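Long-range contact in citrate synthase (Pyrobaculum aerophilum, PDB 2IBP), which probably catalyses the condensation of oxaloacetate with acetyl-CoA and water to give citrate and CoA, a step of the tricarboxylic acid cycle: residues 101-113 and 158-170. Numbering follows the deposited sequence. Where two conformers were deposited one is given.
Sequences IRNLAKAHPMFAL and MPTIVAYHYRFSR
The imidazole of His-165 has Pro-109 over one face, with Pro-109 CA 3.9 Å from the ring centroid in a CH-pi contact. At its edge, in the ring plane, lies Leu-104 O, which takes a hydrogen bond from His-165 NE2 at 2.9 Å (N-H...O angle 145°). Ala-107 N bonds the same oxygen from the opposite face of the carbonyl plane. The other ring nitrogen, ND1, is hydrogen-bonded to Tyr-362. With CG anti to the backbone N (chi1 -173°), the buried ring extends into the 104-107 turn. Replacing His-165 by an alanine would probably cost Leu-104 O its side-chain donor, leave Tyr-362 OH without its ring partner and open a gap beside Pro-109 CA. The Phe-168 ring carries Arg-102 CB on one face and Ile-101 CG2 at its edge, 3.8 Å from Phe-168 CD2. In the conformer given, one of two, the Arg-102 guanidinium also lies against this ring, the planes 52° apart. Arg-102 NE forms a salt bridge with Glu-99. Ile-101 is a knob among Ile-161, Tyr-164, His-165 and Phe-168; its CG2 is 3.5 Å from His-165 CA. Ala-105 CB meets Phe-168 CB at 3.6 Å. Further along, Leu-113 CD1 touches Ile-161 CG2 and Val-162 CG2. The arrangement is a buried junction in the mainly helical citrate synthase fold, where the turn linking helices 95-103 and 109-123 packs against helix 141-169, away from the predicted active-site residues.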
# COMPACT_ATOMS: atom_id res chain seq x y z
N ILE A 101 14.69 -5.54 -11.68
CA ILE A 101 15.43 -6.23 -10.61
C ILE A 101 16.94 -5.98 -10.73
O ILE A 101 17.61 -5.72 -9.72
CB ILE A 101 15.13 -7.74 -10.63
CG1 ILE A 101 13.64 -7.99 -10.35
CG2 ILE A 101 15.97 -8.45 -9.55
CD1 ILE A 101 13.19 -9.45 -10.63
N ARG A 102 17.48 -6.07 -11.93
CA ARG A 102 18.91 -5.85 -12.17
C ARG A 102 19.32 -4.48 -11.67
O ARG A 102 20.33 -4.31 -10.99
CB ARG A 102 19.22 -5.95 -13.66
CG ARG A 102 20.71 -5.86 -13.98
CD ARG A 102 20.94 -5.77 -15.47
NE ARG A 102 20.27 -6.83 -16.20
CZ ARG A 102 20.79 -8.03 -16.48
NH1 ARG A 102 22.01 -8.35 -16.07
NH2 ARG A 102 20.06 -8.91 -17.15
N ASN A 103 18.51 -3.48 -12.03
CA ASN A 103 18.81 -2.12 -11.59
C ASN A 103 18.78 -1.92 -10.10
O ASN A 103 19.45 -1.03 -9.58
CB ASN A 103 17.91 -1.11 -12.27
CG ASN A 103 18.38 -0.82 -13.65
OD1 ASN A 103 19.50 -0.32 -13.82
ND2 ASN A 103 17.62 -1.25 -14.64
N LEU A 104 18.04 -2.78 -9.41
CA LEU A 104 17.91 -2.73 -7.96
C LEU A 104 18.70 -3.85 -7.27
O LEU A 104 18.50 -4.10 -6.09
CB LEU A 104 16.43 -2.79 -7.61
CG LEU A 104 15.61 -1.61 -8.14
CD1 LEU A 104 14.16 -1.74 -7.68
CD2 LEU A 104 16.25 -0.33 -7.62
N ALA A 105 19.68 -4.38 -7.98
CA ALA A 105 20.48 -5.50 -7.48
C ALA A 105 21.21 -5.15 -6.21
O ALA A 105 21.44 -6.00 -5.35
CB ALA A 105 21.46 -5.96 -8.54
N LYS A 106 21.65 -3.90 -6.11
CA LYS A 106 22.44 -3.49 -4.96
C LYS A 106 21.61 -2.93 -3.83
O LYS A 106 22.16 -2.49 -2.83
CB LYS A 106 23.50 -2.48 -5.38
CG LYS A 106 24.58 -3.06 -6.26
CD LYS A 106 25.57 -1.99 -6.70
CE LYS A 106 26.67 -2.56 -7.59
NZ LYS A 106 27.68 -1.53 -7.94
N ALA A 107 20.29 -2.93 -4.02
CA ALA A 107 19.36 -2.43 -3.03
C ALA A 107 18.81 -3.58 -2.20
O ALA A 107 18.98 -4.75 -2.55
CB ALA A 107 18.24 -1.69 -3.70
N HIS A 108 18.13 -3.24 -1.12
CA HIS A 108 17.53 -4.24 -0.26
C HIS A 108 16.48 -4.98 -1.07
O HIS A 108 15.74 -4.38 -1.86
CB HIS A 108 16.89 -3.59 0.96
CG HIS A 108 16.37 -4.58 1.96
ND1 HIS A 108 15.14 -5.20 1.82
CD2 HIS A 108 16.91 -5.06 3.10
CE1 HIS A 108 14.95 -6.02 2.84
NE2 HIS A 108 16.01 -5.95 3.63
N PRO A 109 16.40 -6.31 -0.90
CA PRO A 109 15.48 -7.07 -1.72
C PRO A 109 14.02 -6.65 -1.65
O PRO A 109 13.31 -6.82 -2.63
CB PRO A 109 15.65 -8.51 -1.24
CG PRO A 109 16.50 -8.47 -0.05
CD PRO A 109 17.22 -7.17 -0.03
N MET A 110 13.55 -6.16 -0.51
CA MET A 110 12.14 -5.78 -0.42
C MET A 110 11.78 -4.62 -1.34
O MET A 110 10.68 -4.58 -1.88
CB MET A 110 11.70 -5.53 1.02
CG MET A 110 11.69 -6.80 1.85
SD MET A 110 10.42 -7.97 1.34
CE MET A 110 8.97 -7.26 2.10
N PHE A 111 12.73 -3.72 -1.60
CA PHE A 111 12.47 -2.64 -2.56
C PHE A 111 12.36 -3.25 -3.96
O PHE A 111 11.53 -2.84 -4.77
CB PHE A 111 13.59 -1.61 -2.55
CG PHE A 111 13.54 -0.68 -1.38
CD1 PHE A 111 12.54 0.27 -1.29
CD2 PHE A 111 14.55 -0.69 -0.44
CE1 PHE A 111 12.52 1.18 -0.25
CE2 PHE A 111 14.52 0.21 0.61
CZ PHE A 111 13.51 1.14 0.71
N ALA A 112 13.24 -4.21 -4.25
CA ALA A 112 13.23 -4.89 -5.54
C ALA A 112 11.92 -5.62 -5.72
O ALA A 112 11.37 -5.63 -6.83
CB ALA A 112 14.40 -5.87 -5.65
N LEU A 113 11.43 -6.28 -4.67
CA LEU A 113 10.14 -6.98 -4.76
C LEU A 113 9.04 -6.00 -5.09
O LEU A 113 8.22 -6.27 -5.96
CB LEU A 113 9.78 -7.71 -3.47
CG LEU A 113 10.18 -9.19 -3.44
CD1 LEU A 113 11.70 -9.35 -3.52
CD2 LEU A 113 9.63 -9.82 -2.17
N MET A 158 6.56 -14.86 -7.54
CA MET A 158 7.27 -14.30 -6.39
C MET A 158 8.65 -14.93 -6.16
O MET A 158 9.64 -14.22 -6.00
CB MET A 158 6.42 -14.33 -5.14
CG MET A 158 6.86 -13.34 -4.10
SD MET A 158 6.57 -11.63 -4.62
CE MET A 158 4.81 -11.58 -4.74
N PRO A 159 8.75 -16.28 -6.21
CA PRO A 159 10.08 -16.85 -5.97
C PRO A 159 11.10 -16.47 -7.03
O PRO A 159 12.30 -16.40 -6.76
CB PRO A 159 9.82 -18.36 -6.00
CG PRO A 159 8.36 -18.49 -5.67
CD PRO A 159 7.73 -17.33 -6.36
N THR A 160 10.64 -16.27 -8.26
CA THR A 160 11.55 -15.89 -9.34
C THR A 160 12.14 -14.51 -9.06
O THR A 160 13.33 -14.26 -9.26
CB THR A 160 10.83 -15.93 -10.69
OG1 THR A 160 10.07 -17.14 -10.77
CG2 THR A 160 11.83 -15.88 -11.83
N ILE A 161 11.27 -13.60 -8.64
CA ILE A 161 11.70 -12.25 -8.32
C ILE A 161 12.76 -12.29 -7.22
O ILE A 161 13.84 -11.69 -7.35
CB ILE A 161 10.51 -11.39 -7.87
CG1 ILE A 161 9.53 -11.18 -9.02
CG2 ILE A 161 11.02 -10.02 -7.37
CD1 ILE A 161 8.30 -10.41 -8.63
N VAL A 162 12.46 -13.00 -6.15
CA VAL A 162 13.38 -13.14 -5.03
C VAL A 162 14.72 -13.72 -5.46
O VAL A 162 15.79 -13.17 -5.15
CB VAL A 162 12.75 -13.96 -3.90
CG1 VAL A 162 13.75 -14.23 -2.77
CG2 VAL A 162 11.47 -13.27 -3.38
N ALA A 163 14.68 -14.86 -6.14
CA ALA A 163 15.89 -15.55 -6.57
C ALA A 163 16.72 -14.72 -7.55
O ALA A 163 17.95 -14.66 -7.42
CB ALA A 163 15.54 -16.90 -7.19
N TYR A 164 16.07 -14.04 -8.50
CA TYR A 164 16.80 -13.24 -9.47
C TYR A 164 17.51 -12.09 -8.77
O TYR A 164 18.67 -11.81 -9.04
CB TYR A 164 15.87 -12.66 -10.52
CG TYR A 164 15.47 -13.61 -11.63
CD1 TYR A 164 15.66 -14.98 -11.51
CD2 TYR A 164 14.80 -13.14 -12.76
CE1 TYR A 164 15.29 -15.85 -12.54
CE2 TYR A 164 14.40 -14.01 -13.77
CZ TYR A 164 14.64 -15.37 -13.64
OH TYR A 164 14.22 -16.26 -14.62
N HIS A 165 16.84 -11.50 -7.79
CA HIS A 165 17.48 -10.44 -7.04
C HIS A 165 18.68 -11.00 -6.29
O HIS A 165 19.76 -10.39 -6.29
CB HIS A 165 16.53 -9.79 -6.07
CG HIS A 165 17.12 -8.60 -5.42
ND1 HIS A 165 17.84 -8.68 -4.25
CD2 HIS A 165 17.24 -7.32 -5.85
CE1 HIS A 165 18.31 -7.48 -3.94
NE2 HIS A 165 17.96 -6.64 -4.90
N TYR A 166 18.51 -12.15 -5.65
CA TYR A 166 19.62 -12.76 -4.92
C TYR A 166 20.82 -12.94 -5.84
O TYR A 166 21.92 -12.54 -5.51
CB TYR A 166 19.22 -14.08 -4.29
CG TYR A 166 20.40 -14.82 -3.72
CD1 TYR A 166 21.02 -14.36 -2.57
CD2 TYR A 166 20.93 -15.92 -4.37
CE1 TYR A 166 22.14 -15.00 -2.07
CE2 TYR A 166 22.02 -16.59 -3.85
CZ TYR A 166 22.64 -16.11 -2.73
OH TYR A 166 23.75 -16.78 -2.23
N ARG A 167 20.59 -13.56 -6.99
CA ARG A 167 21.66 -13.80 -7.96
C ARG A 167 22.32 -12.50 -8.39
O ARG A 167 23.54 -12.39 -8.37
CB ARG A 167 21.10 -14.52 -9.18
CG ARG A 167 20.48 -15.87 -8.87
CD ARG A 167 21.48 -16.90 -8.42
NE ARG A 167 22.45 -17.24 -9.46
CZ ARG A 167 23.35 -18.20 -9.31
NH1 ARG A 167 23.38 -18.92 -8.20
NH2 ARG A 167 24.21 -18.45 -10.28
N PHE A 168 21.52 -11.53 -8.82
CA PHE A 168 22.09 -10.26 -9.23
C PHE A 168 22.83 -9.55 -8.10
O PHE A 168 23.84 -8.90 -8.35
CB PHE A 168 21.03 -9.31 -9.80
CG PHE A 168 20.48 -9.72 -11.13
CD1 PHE A 168 21.31 -10.08 -12.17
CD2 PHE A 168 19.15 -9.50 -11.40
CE1 PHE A 168 20.79 -10.36 -13.43
CE2 PHE A 168 18.62 -9.80 -12.65
CZ PHE A 168 19.45 -10.18 -13.67
N SER A 169 22.32 -9.66 -6.87
CA SER A 169 22.94 -8.98 -5.73
C SER A 169 24.35 -9.52 -5.47
O SER A 169 25.20 -8.83 -4.91
CB SER A 169 22.09 -9.11 -4.46
OG SER A 169 22.18 -10.40 -3.91
N ARG A 170 24.58 -10.77 -5.88
CA ARG A 170 25.86 -11.47 -5.71
C ARG A 170 26.72 -11.43 -6.99
O ARG A 170 27.74 -12.11 -7.08
CB ARG A 170 25.60 -12.92 -5.27
CG ARG A 170 25.48 -13.13 -3.77
CD ARG A 170 24.45 -12.25 -3.08
NE ARG A 170 24.50 -12.39 -1.62
CZ ARG A 170 23.77 -11.69 -0.76
NH1 ARG A 170 22.93 -10.76 -1.19
NH2 ARG A 170 23.89 -11.89 0.55